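Local coordinates for protein rifamycin polyketide synthase (Amycolatopsis mediterranei, PDB 4LN9) that probably dehydrates the beta-hydroxyacyl polyketide intermediate in the terminal module of rifamycin biosynthesis, using a domain with a double hotdog fold, at residues 97-102 with 268-273; 169-174 with 203-208; 178-183 with 246-251; 279-284 with 297-302. One frame throughout, in Å; residues are numbered along the deposited sequence.

Contact 1: residues 97-102 with 268-273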
loop_
_atom_site.group_PDB
_atom_site.type_symbol
_atom_site.label_atom_id
_atom_site.label_comp_id
_atom_site.label_asym_id
_atom_site.label_seq_id
_atom_site.Cartn_x
_atom_site.Cartn_y
_atom_site.Cartn_z
ATOM N N PRO A 97 -19.763 -2.840 1.965
ATOM C CA PRO A 97 -19.675 -3.953 2.908
ATOM C C PRO A 97 -20.240 -5.277 2.378
ATOM O O PRO A 97 -20.002 -6.324 2.981
ATOM C CB PRO A 97 -20.496 -3.461 4.101
ATOM C CG PRO A 97 -21.500 -2.537 3.499
ATOM C CD PRO A 97 -20.798 -1.863 2.352
ATOM N N VAL A 98 -20.979 -5.241 1.273
ATOM C CA VAL A 98 -21.667 -6.440 0.791
ATOM C C VAL A 98 -20.793 -7.264 -0.147
ATOM O O VAL A 98 -20.291 -6.756 -1.151
ATOM C CB VAL A 98 -22.994 -6.100 0.087
ATOM C CG1 VAL A 98 -23.631 -7.358 -0.484
ATOM C CG2 VAL A 98 -23.943 -5.412 1.058
ATOM N N LEU A 99 -20.607 -8.538 0.189
ATOM C CA LEU A 99 -19.837 -9.444 -0.656
ATOM C C LEU A 99 -20.721 -10.078 -1.729
ATOM O O LEU A 99 -21.360 -11.106 -1.502
ATOM C CB LEU A 99 -19.131 -10.517 0.185
ATOM C CG LEU A 99 -18.083 -11.389 -0.521
ATOM C CD1 LEU A 99 -17.077 -10.534 -1.277
ATOM C CD2 LEU A 99 -17.378 -12.303 0.471
ATOM N N ASP A 100 -20.803 -9.402 -2.873
ATOM C CA ASP A 100 -21.641 -9.824 -3.993
ATOM C C ASP A 100 -21.188 -11.198 -4.474
ATOM O O ASP A 100 -21.993 -12.120 -4.612
ATOM C CB ASP A 100 -21.513 -8.803 -5.132
ATOM C CG ASP A 100 -22.679 -8.848 -6.107
ATOM O OD1 ASP A 100 -23.628 -9.631 -5.882
ATOM O OD2 ASP A 100 -22.648 -8.086 -7.101
ATOM N N GLU A 101 -19.875 -11.354 -4.619
ATOM C CA GLU A 101 -19.296 -12.600 -5.106
ATOM C C GLU A 101 -17.836 -12.723 -4.671
ATOM O O GLU A 101 -17.116 -11.727 -4.588
ATOM C CB GLU A 101 -19.407 -12.669 -6.632
ATOM C CG GLU A 101 -18.906 -13.967 -7.246
ATOM C CD GLU A 101 -19.243 -14.078 -8.721
ATOM O OE1 GLU A 101 -19.662 -13.061 -9.316
ATOM O OE2 GLU A 101 -19.117 -15.189 -9.279
ATOM N N LEU A 102 -17.440 -13.930 -4.279
ATOM C CA LEU A 102 -16.030 -14.233 -4.062
ATOM C C LEU A 102 -15.713 -15.647 -4.524
ATOM O O LEU A 102 -16.387 -16.601 -4.135
ATOM C CB LEU A 102 -15.656 -14.063 -2.587
ATOM C CG LEU A 102 -14.158 -14.033 -2.268
ATOM C CD1 LEU A 102 -13.507 -12.794 -2.863
ATOM C CD2 LEU A 102 -13.917 -14.101 -0.767
ATOM N N ASN A 268 -21.618 -16.344 -2.733
ATOM C CA ASN A 268 -22.513 -15.377 -3.353
ATOM C C ASN A 268 -23.431 -14.742 -2.321
ATOM O O ASN A 268 -24.064 -15.442 -1.532
ATOM C CB ASN A 268 -23.344 -16.049 -4.447
ATOM C CG ASN A 268 -22.498 -16.529 -5.610
ATOM O OD1 ASN A 268 -22.209 -17.719 -5.733
ATOM N ND2 ASN A 268 -22.088 -15.599 -6.463
ATOM N N GLY A 269 -23.424 -13.413 -2.265
ATOM C CA GLY A 269 -24.354 -12.676 -1.414
ATOM C C GLY A 269 -24.087 -12.871 0.066
ATOM O O GLY A 269 -24.991 -13.220 0.829
ATOM N N LEU A 270 -22.862 -12.579 0.487
ATOM C CA LEU A 270 -22.537 -12.600 1.905
ATOM C C LEU A 270 -22.607 -11.224 2.562
ATOM O O LEU A 270 -21.998 -10.259 2.090
ATOM C CB LEU A 270 -21.184 -13.256 2.171
ATOM C CG LEU A 270 -20.983 -13.346 3.685
ATOM C CD1 LEU A 270 -20.892 -14.780 4.195
ATOM C CD2 LEU A 270 -19.819 -12.495 4.183
ATOM N N ARG A 271 -23.383 -11.140 3.637
ATOM C CA ARG A 271 -23.533 -9.905 4.397
ATOM C C ARG A 271 -23.226 -10.149 5.865
ATOM O O ARG A 271 -23.814 -11.032 6.490
ATOM C CB ARG A 271 -24.961 -9.383 4.280
ATOM C CG ARG A 271 -25.252 -8.657 2.983
ATOM C CD ARG A 271 -26.722 -8.292 2.909
ATOM N NE ARG A 271 -27.086 -7.807 1.584
ATOM C CZ ARG A 271 -27.326 -8.596 0.541
ATOM N NH1 ARG A 271 -27.300 -9.914 0.682
ATOM N NH2 ARG A 271 -27.616 -8.065 -0.639
ATOM N N LEU A 272 -22.440 -9.255 6.450
ATOM C CA LEU A 272 -22.229 -9.259 7.885
ATOM C C LEU A 272 -23.027 -8.135 8.531
ATOM O O LEU A 272 -22.956 -6.987 8.093
ATOM C CB LEU A 272 -20.745 -9.090 8.200
ATOM C CG LEU A 272 -20.430 -8.968 9.689
ATOM C CD1 LEU A 272 -20.446 -10.340 10.344
ATOM C CD2 LEU A 272 -19.090 -8.279 9.900
ATOM N N HIS A 273 -23.900 -8.493 9.466
ATOM C CA HIS A 273 -24.909 -7.554 9.940
ATOM C C HIS A 273 -24.544 -6.991 11.277
ATOM O O HIS A 273 -24.883 -5.851 11.591
ATOM C CB HIS A 273 -26.278 -8.218 10.006
ATOM C CG HIS A 273 -26.767 -8.733 8.677
ATOM N ND1 HIS A 273 -27.290 -7.926 7.736
ATOM C CD2 HIS A 273 -26.706 -10.004 8.115
ATOM C CE1 HIS A 273 -27.585 -8.651 6.642
ATOM N NE2 HIS A 273 -27.267 -9.930 6.893
HETATM O O HOH W 1 -21.333 -7.145 4.963
#

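Contact 2: residues 169-174 with 203-208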
loop_
_atom_site.group_PDB
_atom_site.type_symbol
_atom_site.label_atom_id
_atom_site.label_comp_id
_atom_site.label_asym_id
_atom_site.label_seq_id
_atom_site.Cartn_x
_atom_site.Cartn_y
_atom_site.Cartn_z
ATOM N N ALA A 169 -38.135 -19.793 18.335
ATOM C CA ALA A 169 -38.666 -21.113 18.656
ATOM C C ALA A 169 -37.568 -22.161 18.521
ATOM O O ALA A 169 -37.287 -22.626 17.417
ATOM C CB ALA A 169 -39.832 -21.450 17.735
ATOM N N TRP A 170 -36.860 -22.433 19.610
ATOM C CA TRP A 170 -35.530 -23.024 19.507
ATOM C C TRP A 170 -35.292 -24.051 20.582
ATOM O O TRP A 170 -35.557 -23.791 21.754
ATOM C CB TRP A 170 -34.475 -21.929 19.587
ATOM C CG TRP A 170 -33.092 -22.404 19.230
ATOM C CD1 TRP A 170 -32.096 -22.840 20.096
ATOM C CD2 TRP A 170 -32.508 -22.517 17.887
ATOM N NE1 TRP A 170 -30.977 -23.216 19.398
ATOM C CE2 TRP A 170 -31.164 -23.058 18.069
ATOM C CE3 TRP A 170 -32.969 -22.281 16.600
ATOM C CZ2 TRP A 170 -30.316 -23.292 16.999
ATOM C CZ3 TRP A 170 -32.111 -22.537 15.528
ATOM C CH2 TRP A 170 -30.813 -23.018 15.725
ATOM N N PRO A 171 -34.738 -25.220 20.213
ATOM C CA PRO A 171 -34.506 -25.711 18.850
ATOM C C PRO A 171 -35.808 -25.783 18.063
ATOM O O PRO A 171 -36.884 -25.819 18.659
ATOM C CB PRO A 171 -33.958 -27.132 19.061
ATOM C CG PRO A 171 -33.637 -27.248 20.515
ATOM C CD PRO A 171 -34.519 -26.267 21.226
ATOM N N PRO A 172 -35.714 -25.843 16.726
ATOM C CA PRO A 172 -36.951 -25.778 15.953
ATOM C C PRO A 172 -37.811 -27.033 16.116
ATOM O O PRO A 172 -37.276 -28.132 16.264
ATOM C CB PRO A 172 -36.450 -25.641 14.515
ATOM C CG PRO A 172 -35.142 -24.938 14.652
ATOM C CD PRO A 172 -34.529 -25.509 15.910
ATOM N N PRO A 173 -39.136 -26.843 16.238
ATOM C CA PRO A 173 -40.128 -27.910 16.215
ATOM C C PRO A 173 -39.854 -28.993 15.174
ATOM O O PRO A 173 -39.619 -28.692 14.003
ATOM C CB PRO A 173 -41.418 -27.158 15.900
ATOM C CG PRO A 173 -41.231 -25.850 16.609
ATOM C CD PRO A 173 -39.749 -25.550 16.592
ATOM N N GLU A 174 -39.832 -30.242 15.633
ATOM C CA GLU A 174 -39.653 -31.406 14.767
ATOM C C GLU A 174 -38.240 -31.573 14.218
ATOM O O GLU A 174 -37.998 -32.445 13.383
ATOM C CB GLU A 174 -40.666 -31.405 13.618
ATOM C CG GLU A 174 -42.121 -31.361 14.064
ATOM C CD GLU A 174 -43.050 -32.075 13.101
ATOM O OE1 GLU A 174 -42.568 -32.571 12.061
ATOM O OE2 GLU A 174 -44.259 -32.174 13.405
ATOM N N ALA A 203 -24.142 -28.107 19.215
ATOM C CA ALA A 203 -25.296 -28.979 19.047
ATOM C C ALA A 203 -25.752 -28.874 17.602
ATOM O O ALA A 203 -25.571 -27.839 16.963
ATOM C CB ALA A 203 -26.418 -28.556 19.985
ATOM N N VAL A 204 -26.337 -29.950 17.090
ATOM C CA VAL A 204 -26.906 -29.942 15.751
ATOM C C VAL A 204 -28.274 -30.612 15.772
ATOM O O VAL A 204 -28.485 -31.572 16.511
ATOM C CB VAL A 204 -25.996 -30.695 14.765
ATOM C CG1 VAL A 204 -26.730 -30.961 13.459
ATOM C CG2 VAL A 204 -24.719 -29.906 14.520
ATOM N N TRP A 205 -29.247 -29.995 15.100
ATOM C CA TRP A 205 -30.516 -30.671 14.828
ATOM C C TRP A 205 -30.753 -30.734 13.354
ATOM O O TRP A 205 -30.352 -29.833 12.616
ATOM C CB TRP A 205 -31.681 -29.941 15.491
ATOM C CG TRP A 205 -31.518 -29.742 16.975
ATOM C CD1 TRP A 205 -32.155 -30.432 18.003
ATOM C CD2 TRP A 205 -30.769 -28.673 17.641
ATOM N NE1 TRP A 205 -31.801 -29.919 19.224
ATOM C CE2 TRP A 205 -30.966 -28.865 19.077
ATOM C CE3 TRP A 205 -29.966 -27.630 17.204
ATOM C CZ2 TRP A 205 -30.374 -28.035 20.013
ATOM C CZ3 TRP A 205 -29.368 -26.806 18.158
ATOM C CH2 TRP A 205 -29.589 -26.989 19.526
ATOM N N ARG A 206 -31.530 -31.723 12.927
ATOM C CA ARG A 206 -31.812 -31.906 11.512
ATOM C C ARG A 206 -33.312 -32.029 11.267
ATOM O O ARG A 206 -34.047 -32.552 12.104
ATOM C CB ARG A 206 -31.084 -33.141 10.976
ATOM C CG ARG A 206 -31.349 -33.431 9.506
ATOM C CD ARG A 206 -30.881 -34.825 9.119
ATOM N NE ARG A 206 -29.479 -35.050 9.465
ATOM C CZ ARG A 206 -29.071 -35.811 10.475
ATOM N NH1 ARG A 206 -29.959 -36.417 11.251
ATOM N NH2 ARG A 206 -27.775 -35.980 10.698
ATOM N N ARG A 207 -33.753 -31.544 10.111
ATOM C CA ARG A 207 -35.168 -31.514 9.765
ATOM C C ARG A 207 -35.279 -31.637 8.242
ATOM O O ARG A 207 -34.427 -31.119 7.521
ATOM C CB ARG A 207 -35.776 -30.189 10.231
ATOM C CG ARG A 207 -37.292 -30.118 10.176
ATOM C CD ARG A 207 -37.742 -28.692 9.900
ATOM N NE ARG A 207 -38.241 -28.033 11.105
ATOM C CZ ARG A 207 -38.464 -26.727 11.208
ATOM N NH1 ARG A 207 -38.159 -25.915 10.203
ATOM N NH2 ARG A 207 -39.005 -26.233 12.314
ATOM N N GLY A 208 -36.187 -32.490 7.770
ATOM C CA GLY A 208 -36.299 -32.767 6.334
ATOM C C GLY A 208 -35.339 -33.849 5.869
ATOM O O GLY A 208 -34.649 -34.459 6.685
#

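Contact 3: residues 178-183 with 246-251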
loop_
_atom_site.group_PDB
_atom_site.type_symbol
_atom_site.label_atom_id
_atom_site.label_comp_id
_atom_site.label_asym_id
_atom_site.label_seq_id
_atom_site.Cartn_x
_atom_site.Cartn_y
_atom_site.Cartn_z
ATOM N N VAL A 178 -28.829 -34.328 16.826
ATOM C CA VAL A 178 -27.810 -35.260 16.362
ATOM C C VAL A 178 -26.759 -35.453 17.451
ATOM O O VAL A 178 -26.345 -34.489 18.094
ATOM C CB VAL A 178 -27.121 -34.733 15.088
ATOM C CG1 VAL A 178 -26.064 -35.714 14.607
ATOM C CG2 VAL A 178 -28.150 -34.466 14.000
ATOM N N ASP A 179 -26.454 -36.710 17.770
ATOM C CA ASP A 179 -25.391 -37.009 18.728
ATOM C C ASP A 179 -24.030 -36.711 18.107
ATOM O O ASP A 179 -23.700 -37.247 17.051
ATOM C CB ASP A 179 -25.459 -38.481 19.152
ATOM C CG ASP A 179 -24.659 -38.765 20.411
ATOM O OD1 ASP A 179 -23.773 -37.954 20.754
ATOM O OD2 ASP A 179 -24.912 -39.807 21.053
ATOM N N LEU A 180 -23.289 -35.804 18.702
ATOM C CA LEU A 180 -22.072 -35.315 18.086
ATOM C C LEU A 180 -20.846 -36.131 18.430
ATOM O O LEU A 180 -19.834 -36.037 17.781
ATOM C CB LEU A 180 -21.854 -33.868 18.465
ATOM C CG LEU A 180 -22.882 -32.955 17.834
ATOM C CD1 LEU A 180 -22.503 -31.508 17.919
ATOM C CD2 LEU A 180 -23.148 -33.368 16.411
ATOM N N THR A 181 -21.014 -36.943 19.471
ATOM C CA THR A 181 -19.992 -37.843 19.974
ATOM C C THR A 181 -19.226 -38.499 18.844
ATOM O O THR A 181 -19.783 -39.230 18.026
ATOM C CB THR A 181 -20.600 -38.939 20.871
ATOM O OG1 THR A 181 -20.729 -38.447 22.211
ATOM C CG2 THR A 181 -19.714 -40.176 20.872
ATOM N N GLY A 182 -17.932 -38.223 18.820
ATOM C CA GLY A 182 -17.032 -38.771 17.838
ATOM C C GLY A 182 -16.915 -38.065 16.504
ATOM O O GLY A 182 -16.016 -38.336 15.739
ATOM N N ALA A 183 -17.810 -37.136 16.233
ATOM C CA ALA A 183 -17.938 -36.543 14.900
ATOM C C ALA A 183 -16.675 -35.817 14.426
ATOM O O ALA A 183 -16.271 -35.960 13.272
ATOM C CB ALA A 183 -19.150 -35.618 14.838
ATOM N N THR A 246 -22.825 -28.805 8.983
ATOM C CA THR A 246 -23.420 -29.735 8.023
ATOM C C THR A 246 -22.588 -31.007 7.882
ATOM O O THR A 246 -23.126 -32.092 7.656
ATOM C CB THR A 246 -23.598 -29.091 6.633
ATOM O OG1 THR A 246 -22.346 -28.560 6.179
ATOM C CG2 THR A 246 -24.632 -27.977 6.687
ATOM N N MET A 247 -21.270 -30.856 7.974
ATOM C CA MET A 247 -20.353 -31.987 7.881
ATOM C C MET A 247 -20.334 -32.760 9.193
ATOM O O MET A 247 -20.417 -33.988 9.204
ATOM C CB MET A 247 -18.939 -31.502 7.556
ATOM C CG MET A 247 -18.725 -31.131 6.100
ATOM S SD MET A 247 -17.319 -30.022 5.886
ATOM C CE MET A 247 -16.095 -30.825 6.919
ATOM N N VAL A 248 -20.187 -32.031 10.295
ATOM C CA VAL A 248 -20.339 -32.612 11.622
ATOM C C VAL A 248 -21.631 -33.417 11.718
ATOM O O VAL A 248 -21.633 -34.550 12.200
ATOM C CB VAL A 248 -20.327 -31.530 12.718
ATOM C CG1 VAL A 248 -20.802 -32.112 14.041
ATOM C CG2 VAL A 248 -18.935 -30.935 12.860
ATOM N N SER A 249 -22.711 -32.859 11.180
ATOM C CA SER A 249 -23.978 -33.574 11.090
ATOM C C SER A 249 -23.821 -34.902 10.352
ATOM O O SER A 249 -24.245 -35.947 10.844
ATOM C CB SER A 249 -25.037 -32.710 10.402
ATOM O OG SER A 249 -26.312 -33.328 10.455
ATOM N N ALA A 250 -23.184 -34.859 9.186
ATOM C CA ALA A 250 -23.024 -36.053 8.360
ATOM C C ALA A 250 -22.076 -37.068 8.998
ATOM O O ALA A 250 -22.332 -38.270 8.968
ATOM C CB ALA A 250 -22.548 -35.677 6.965
ATOM N N ALA A 251 -21.007 -36.573 9.619
ATOM C CA ALA A 251 -19.998 -37.442 10.219
ATOM C C ALA A 251 -20.565 -38.329 11.329
ATOM O O ALA A 251 -19.959 -39.335 11.698
ATOM C CB ALA A 251 -18.827 -36.621 10.737
#

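Contact 4: residues 279-284 with 297-302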
loop_
_atom_site.group_PDB
_atom_site.type_symbol
_atom_site.label_atom_id
_atom_site.label_comp_id
_atom_site.label_asym_id
_atom_site.label_seq_id
_atom_site.Cartn_x
_atom_site.Cartn_y
_atom_site.Cartn_z
ATOM N N VAL A 279 -21.030 -16.341 19.668
ATOM C CA VAL A 279 -21.982 -17.430 19.841
ATOM C C VAL A 279 -23.139 -17.220 18.866
ATOM O O VAL A 279 -23.541 -16.083 18.630
ATOM C CB VAL A 279 -22.534 -17.440 21.280
ATOM C CG1 VAL A 279 -21.420 -17.734 22.273
ATOM C CG2 VAL A 279 -23.194 -16.104 21.598
ATOM N N LEU A 280 -23.515 -18.267 18.137
ATOM C CA LEU A 280 -24.543 -18.122 17.105
ATOM C C LEU A 280 -25.608 -19.204 17.228
ATOM O O LEU A 280 -25.309 -20.328 17.630
ATOM C CB LEU A 280 -23.922 -18.183 15.709
ATOM C CG LEU A 280 -22.911 -17.118 15.278
ATOM C CD1 LEU A 280 -22.405 -17.450 13.878
ATOM C CD2 LEU A 280 -23.519 -15.723 15.317
ATOM N N ARG A 281 -26.821 -18.889 16.789
ATOM C CA ARG A 281 -27.760 -19.900 16.317
ATOM C C ARG A 281 -27.847 -19.813 14.800
ATOM O O ARG A 281 -27.942 -18.719 14.244
ATOM C CB ARG A 281 -29.149 -19.651 16.911
ATOM C CG ARG A 281 -29.211 -19.680 18.429
ATOM C CD ARG A 281 -30.625 -19.383 18.906
ATOM N NE ARG A 281 -30.654 -18.998 20.314
ATOM C CZ ARG A 281 -31.756 -18.677 20.987
ATOM N NH1 ARG A 281 -32.933 -18.647 20.373
ATOM N NH2 ARG A 281 -31.672 -18.339 22.267
ATOM N N VAL A 282 -27.756 -20.959 14.133
ATOM C CA VAL A 282 -27.632 -20.986 12.680
ATOM C C VAL A 282 -28.650 -21.922 12.029
ATOM O O VAL A 282 -29.051 -22.927 12.620
ATOM C CB VAL A 282 -26.206 -21.377 12.240
ATOM C CG1 VAL A 282 -25.171 -20.598 13.038
ATOM C CG2 VAL A 282 -25.993 -22.874 12.404
ATOM N N ARG A 283 -29.182 -21.495 10.884
ATOM C CA ARG A 283 -29.909 -22.387 9.978
ATOM C C ARG A 283 -29.171 -22.502 8.648
ATOM O O ARG A 283 -28.891 -21.495 7.998
ATOM C CB ARG A 283 -31.333 -21.872 9.729
ATOM C CG ARG A 283 -32.090 -22.644 8.655
ATOM C CD ARG A 283 -33.424 -21.991 8.324
ATOM N NE ARG A 283 -34.196 -22.762 7.351
ATOM C CZ ARG A 283 -34.147 -22.570 6.036
ATOM N NH1 ARG A 283 -33.335 -21.652 5.529
ATOM N NH2 ARG A 283 -34.918 -23.286 5.227
ATOM N N VAL A 284 -28.842 -23.729 8.259
ATOM C CA VAL A 284 -28.199 -23.971 6.972
ATOM C C VAL A 284 -29.095 -24.810 6.065
ATOM O O VAL A 284 -29.628 -25.836 6.488
ATOM C CB VAL A 284 -26.831 -24.661 7.140
ATOM C CG1 VAL A 284 -26.206 -24.938 5.781
ATOM C CG2 VAL A 284 -25.904 -23.799 7.984
ATOM N N VAL A 297 -28.007 -15.865 13.818
ATOM C CA VAL A 297 -28.311 -14.802 14.773
ATOM C C VAL A 297 -27.485 -14.971 16.046
ATOM O O VAL A 297 -26.953 -16.050 16.308
ATOM C CB VAL A 297 -29.812 -14.774 15.147
ATOM C CG1 VAL A 297 -30.669 -14.488 13.923
ATOM C CG2 VAL A 297 -30.231 -16.080 15.810
ATOM N N ASP A 298 -27.320 -13.886 16.801
ATOM C CA ASP A 298 -26.716 -13.997 18.128
ATOM C C ASP A 298 -27.772 -14.375 19.159
ATOM O O ASP A 298 -28.935 -14.585 18.814
ATOM C CB ASP A 298 -25.993 -12.702 18.523
ATOM C CG ASP A 298 -26.917 -11.497 18.559
ATOM O OD1 ASP A 298 -28.112 -11.665 18.886
ATOM O OD2 ASP A 298 -26.421 -10.369 18.353
ATOM N N GLU A 299 -27.361 -14.526 20.412
ATOM C CA GLU A 299 -28.253 -15.078 21.423
ATOM C C GLU A 299 -29.385 -14.119 21.785
ATOM O O GLU A 299 -30.455 -14.548 22.222
ATOM C CB GLU A 299 -27.467 -15.491 22.666
ATOM C CG GLU A 299 -26.921 -16.908 22.578
ATOM C CD GLU A 299 -28.013 -17.932 22.329
ATOM O OE1 GLU A 299 -29.000 -17.940 23.096
ATOM O OE2 GLU A 299 -27.946 -18.642 21.303
ATOM N N SER A 300 -29.201 -12.847 21.449
ATOM C CA SER A 300 -30.255 -11.858 21.618
ATOM C C SER A 300 -31.213 -11.865 20.430
ATOM O O SER A 300 -32.274 -11.244 20.477
ATOM C CB SER A 300 -29.657 -10.462 21.816
ATOM O OG SER A 300 -29.331 -9.864 20.574
ATOM N N GLY A 301 -30.898 -12.671 19.421
ATOM C CA GLY A 301 -31.813 -12.871 18.303
ATOM C C GLY A 301 -31.577 -11.904 17.155
ATOM O O GLY A 301 -32.275 -11.955 16.143
ATOM N N GLY A 302 -30.575 -11.042 17.292
ATOM C CA GLY A 302 -30.219 -10.117 16.215
ATOM C C GLY A 302 -29.453 -10.807 15.102
ATOM O O GLY A 302 -28.595 -11.648 15.365
HETATM O O HOH W 2 -26.327 -20.392 20.413
#

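Contact 1: residues 97-102 with 268-273
L99 pairs with L270 where strands 98-102 and 270-272 run antiparallel at 172°, and the bonds L99 N to L270 O and L270 N to L99 O, each 2.9 Å, close this hydrogen-bonded pair. Because G269 and L270 both face L99, the second strand carries a G1 bulge. G269, with its positive phi, donates its N to D100 O at 3.0 Å. L99 and L270 meet through their CB atoms at 4.0 Å, on the face lined by V84 and V88 of helix 80-93. With V98 CG1 anti to the backbone N (chi1 176°) and CG2 anti to the carbonyl carbon, both methyls meet R271: V98 CG1 lies over one face of the R271 guanidinium, 4.0 Å from R271 CZ, and V98 CG2 packs beside R271 CG and NE, while E156 forms a salt bridge with R271 NE. Farther along, E101 and N268 run side by side, with E101 CG 3.7 Å from N268 ND2 and the carboxylate and amide planes turned by 47°. At the other end a water links P97 O and L272 N. D100 and E101 both face V152, a classic bulge toward strand 146-154. Such pairing is consistent with the central seam of a double hotdog fold, where the two halves join edge to edge.

Contact 2: residues 169-174 with 203-208
W205 and R207, alternate residues of one strand, reach the proline-rich loop 169-174 by different torsions. In W205, chi1 of -55° sets CG opposite the carbonyl carbon and brings one face of the indole against P171; in R207, chi1 of -169° swings CG away from the backbone N, and bends at chi2 and chi3 then turn the guanidinium back to P173. P171 follows a cis peptide bond. P171 CB sits over the five-membered ring of W205 in a CH-pi contact, 3.6 Å from its centroid, while P171 CG hangs over the rim of the indole, 3.4 Å from W205 CZ2. A second aromatic, W170, comes obliquely to the same indole, its plane at 74° to it, with W170 CZ2 3.8 Å from W205 CZ3. The indole N of W170 is hydrogen-bonded to E218, and P172 CD lies over one face of its ring. R207 holds a single carbonyl with two nitrogens: NH2 to P173 O is 3.0 Å, in the carbonyl plane on a lone pair, and NE to the same P173 O is 3.3 Å, nearly in line with C=O. Both bonds lie in the guanidinium plane, which should resist rotation of the group. P172 CB also comes within 3.4 Å of R207 NH2, and R207 NH1 forms a salt bridge with E214. The chemistry thus divides the work: apolar proline and tryptophan carbons hold one part of a surface loop, while a charged group grips its backbone, and with no peptide N-H to offer, the proline run is tied to the strand through a carbonyl.

Contact 3: residues 178-183 with 246-251
A251 N donates to M247 O at 2.7 Å, a helical bond that fixes A251 on the flank of helix 236-251 facing A183. Across the contact the touches are apolar for the most part. A251 CB lies 3.7 Å from A183 O and 4.2 Å from A183 CB, and A183 CB in turn reaches the preceding turn of the helix, 4.0 Å from V248 CG1. That methyl is the hub of the packing. With chi1 at 167°, CG1 of V248 stands opposite its own backbone N and meets the tip of L180, whose CD2 is 3.6 Å away; the two side chains cross at about a right angle. V178 adds a looser touch, its CG2 methyl 4.2 Å from S249 OG, the hydroxyl that also takes a weak hydrogen bond from R206. Segment 178-183 is shaped by its own bonds. A183 N to L180 O at 2.8 Å closes a type II turn with G182 at positive phi, and D179 OD1 accepts T181 N in an Asx turn. G182 is then the N-cap residue of helix 183-190. Helix 236-251 is probably the central helix of the second hotdog, and the turn before helix 183-190 packs against it. Around this corner V248 and A251 also rest on L187, and M247 lies against Y192 and Y194 of strand 192-194. On the other flank, V178 is hydrogen-bonded through its backbone to V204 and L180 leans on V201, so the turn joins helix 236-251, helix 183-190 and strand 201-207.

Contact 4: residues 279-284 with 297-302
R281 pairs with V297 as an antiparallel hydrogen-bonded pair, R281 N to V297 O and V297 N to R281 O both measuring 2.9 Å, where strand 279-285 meets the end of strand 291-297. This is the mouth of a beta-hairpin in the double hotdog fold; beyond V297 the chain makes a type I turn, D298 to G301, that leads into strand 303-313. On the shared face, R281 CB lies 3.9 Å from V297 CG2. The side chain of R281 then runs extended from CG to NE and crosses E299, itself bent at chi2, at about a right angle. The resulting salt bridge has two bonds: R281 NE to E299 OE2 at 2.9 Å and R281 NH2 to E299 OE1 at 2.8 Å, both on the syn side of the carboxylate, whose plane is turned 43° from the guanidinium. F167 O accepts from R281 NH1, and W170 makes a cation-pi contact with the R281 guanidinium. V279 CG2 packs against E299 CG, and a water donates to E299 OE2 and, weakly, to L280 O. In the turn, D298 OD1 is gripped from opposite faces of its carboxylate plane, by S300 OG at 2.8 Å and by G302 N at 3.0 Å.

Contact 1 lies nearest the centre of the chain, contact 4 farther out, then contact 3, and contact 2 farthest; the first three are partly buried, whereas contact 2 is a surface contact. Contacts 1 and 4 both rest on antiparallel strand pairing, but the first probably joins the two hotdog halves and the second lies on a strand and turn of one half. Contacts 2 and 3 adjoin, since V178 of contact 3 pairs by a backbone hydrogen bond with V204 in the strand of contact 2. Contact 2 also meets contact 4 through W170, while V284 of contact 4 touches T246 of contact 3. Arginines serve contacts 1, 2 and 4; contact 3 is held by methyls.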